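Local coordinates for uncharacterized protein (Bacteroides fragilis, PDB 3EUR), which is of unknown function but belongs by sequence to the thioredoxin-like family, at residues P57-F62 against Q134-Y139. Residues are numbered along the deposited sequence; the frame is centred on the assembly and turned at random. Where two conformers were deposited one is given.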
loop_
_atom_site.group_PDB
_atom_site.type_symbol
_atom_site.label_atom_id
_atom_site.label_comp_id
_atom_site.label_asym_id
_atom_site.label_seq_id
_atom_site.Cartn_x
_atom_site.Cartn_y
_atom_site.Cartn_z
ATOM N N PRO A 57 1.719 -12.404 12.260
ATOM C CA PRO A 57 2.942 -13.207 12.278
ATOM C C PRO A 57 3.513 -13.396 10.878
ATOM O O PRO A 57 4.716 -13.226 10.659
ATOM C CB PRO A 57 2.476 -14.539 12.881
ATOM C CG PRO A 57 1.394 -14.105 13.820
ATOM C CD PRO A 57 0.667 -13.013 13.084
ATOM N N VAL A 58 2.674 -13.773 9.927
ATOM C CA VAL A 58 3.172 -14.055 8.595
ATOM C C VAL A 58 3.792 -12.847 7.934
ATOM O O VAL A 58 4.894 -12.896 7.389
ATOM C CB VAL A 58 2.118 -14.721 7.696
ATOM C CG1 VAL A 58 2.536 -14.731 6.247
ATOM C CG2 VAL A 58 1.767 -16.092 8.227
ATOM N N ILE A 59 3.100 -11.728 7.980
ATOM C CA ILE A 59 3.644 -10.548 7.322
ATOM C C ILE A 59 4.919 -10.116 8.002
ATOM O O ILE A 59 5.883 -9.735 7.315
ATOM C CB ILE A 59 2.581 -9.437 7.210
ATOM C CG1 ILE A 59 1.488 -9.921 6.179
ATOM C CG2 ILE A 59 3.236 -8.096 6.836
ATOM C CD1 ILE A 59 0.113 -9.249 6.062
ATOM N N ASN A 60 4.947 -10.125 9.338
ATOM C CA ASN A 60 6.152 -9.757 10.120
ATOM C C ASN A 60 7.360 -10.661 9.767
ATOM O O ASN A 60 8.489 -10.217 9.733
ATOM C CB ASN A 60 5.877 -9.757 11.647
ATOM C CG ASN A 60 5.253 -8.452 12.107
ATOM O OD1 ASN A 60 4.004 -8.166 11.899
ATOM N ND2 ASN A 60 6.125 -7.569 12.516
ATOM N N GLY A 61 7.131 -11.939 9.504
ATOM C CA GLY A 61 8.230 -12.802 9.113
ATOM C C GLY A 61 8.805 -12.336 7.781
ATOM O O GLY A 61 10.033 -12.297 7.585
ATOM N N PHE A 62 7.941 -12.013 6.840
ATOM C CA PHE A 62 8.396 -11.560 5.522
ATOM C C PHE A 62 9.061 -10.163 5.560
ATOM O O PHE A 62 10.027 -9.940 4.817
ATOM C CB PHE A 62 7.226 -11.552 4.538
ATOM C CG PHE A 62 7.011 -12.899 3.860
ATOM C CD1 PHE A 62 6.426 -13.963 4.541
ATOM C CD2 PHE A 62 7.417 -13.119 2.570
ATOM C CE1 PHE A 62 6.248 -15.169 3.932
ATOM C CE2 PHE A 62 7.224 -14.306 1.956
ATOM C CZ PHE A 62 6.651 -15.376 2.657
ATOM N N GLN A 134 -6.166 -11.419 5.629
ATOM C CA GLN A 134 -6.035 -12.860 5.790
ATOM C C GLN A 134 -5.714 -13.591 4.491
ATOM O O GLN A 134 -4.975 -14.583 4.484
ATOM C CB GLN A 134 -7.228 -13.422 6.537
ATOM C CG GLN A 134 -8.521 -13.409 5.832
ATOM C CD GLN A 134 -9.602 -14.094 6.685
ATOM O OE1 GLN A 134 -9.923 -13.575 7.675
ATOM N NE2 GLN A 134 -10.116 -15.227 6.258
ATOM N N LYS A 135 -6.210 -13.089 3.368
ATOM C CA LYS A 135 -5.851 -13.690 2.088
ATOM C C LYS A 135 -4.354 -13.469 1.760
ATOM O O LYS A 135 -3.699 -14.339 1.253
ATOM C CB LYS A 135 -6.733 -13.123 0.990
ATOM C CG LYS A 135 -6.449 -13.575 -0.375
ATOM C CD LYS A 135 -6.672 -15.043 -0.547
ATOM C CE LYS A 135 -6.637 -15.434 -2.037
ATOM N NZ LYS A 135 -6.348 -16.909 -2.178
ATOM N N VAL A 136 -3.836 -12.281 2.074
ATOM C CA VAL A 136 -2.404 -12.034 1.889
ATOM C C VAL A 136 -1.598 -13.008 2.758
ATOM O O VAL A 136 -0.629 -13.608 2.277
ATOM C CB VAL A 136 -2.041 -10.569 2.211
ATOM C CG1 VAL A 136 -0.525 -10.344 2.182
ATOM C CG2 VAL A 136 -2.751 -9.605 1.243
ATOM N N GLU A 137 -2.011 -13.201 4.008
ATOM C CA GLU A 137 -1.286 -14.105 4.899
ATOM C C GLU A 137 -1.311 -15.523 4.356
ATOM O O GLU A 137 -0.320 -16.239 4.382
ATOM C CB GLU A 137 -1.880 -14.071 6.315
ATOM C CG GLU A 137 -1.745 -12.746 7.024
ATOM C CD GLU A 137 -2.521 -12.759 8.320
ATOM O OE1 GLU A 137 -3.777 -12.896 8.257
ATOM O OE2 GLU A 137 -1.905 -12.617 9.404
ATOM N N GLN A 138 -2.488 -15.965 3.894
ATOM C CA GLN A 138 -2.602 -17.300 3.344
ATOM C C GLN A 138 -1.700 -17.502 2.131
ATOM O O GLN A 138 -1.030 -18.526 2.004
ATOM C CB GLN A 138 -4.060 -17.592 2.999
ATOM C CG GLN A 138 -4.312 -19.039 2.739
ATOM C CD GLN A 138 -5.662 -19.298 2.124
ATOM O OE1 GLN A 138 -6.666 -18.648 2.471
ATOM N NE2 GLN A 138 -5.704 -20.264 1.185
ATOM N N TYR A 139 -1.683 -16.520 1.246
ATOM C CA TYR A 139 -0.854 -16.605 0.038
ATOM C C TYR A 139 0.613 -16.733 0.406
ATOM O O TYR A 139 1.344 -17.557 -0.125
ATOM C CB TYR A 139 -1.106 -15.351 -0.784
ATOM C CG TYR A 139 -0.386 -15.357 -2.102
ATOM C CD1 TYR A 139 -1.017 -15.776 -3.251
ATOM C CD2 TYR A 139 0.927 -14.964 -2.212
ATOM C CE1 TYR A 139 -0.376 -15.802 -4.478
ATOM C CE2 TYR A 139 1.589 -14.997 -3.436
ATOM C CZ TYR A 139 0.928 -15.419 -4.556
ATOM O OH TYR A 139 1.541 -15.463 -5.793
HETATM O O HOH W 1 -0.166 -14.502 10.322
#
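A chi1 of 167° sets CG1 of Val58 opposite the backbone N and sends this methyl across to the backbone of Glu137, where it lies 3.7 Å from Glu137 O and also nears Glu137 CA. In Ile59 the branch anti to the carbonyl carbon (CG1, chi1 -69°) is the one that reaches across, and the extended second torsion delivers CD1 to the facing helix although CB does not point there. That methyl touches two side chains at once, 4.1 Å from CG1 of Val136 and equally far from CG of Glu137, the isoleucine crossing both at about a right angle. The chain of Glu137 thus lends its aliphatic part to the apolar contact and carries its carboxylate toward the start of helix 57-64. There OE2 receives a hydrogen bond from a water at 2.7 Å, and the same water accepts one from Val58 N at 3.0 Å. Ser56 OG is hydrogen-bonded to OE2 as well and to Ile59 N, so the carboxylate is tied directly to Ser56, just before the helix, and through water to its first turn; the helix dipole would probably favour its negative charge there. No direct hydrogen bond joins the two segments, whose axes come within 9.2 Å at an angle of 56°. Leu140 and Leu133 of helix 133-141 extend the apolar contact, meeting Val58 and Ile59 respectively, while Val136 reaches Leu117 of strand 116-120 and Ala131 of the edge strand 126-131, so the C-terminal helix packs against helix 57-64 and also against these two strands of the central sheet.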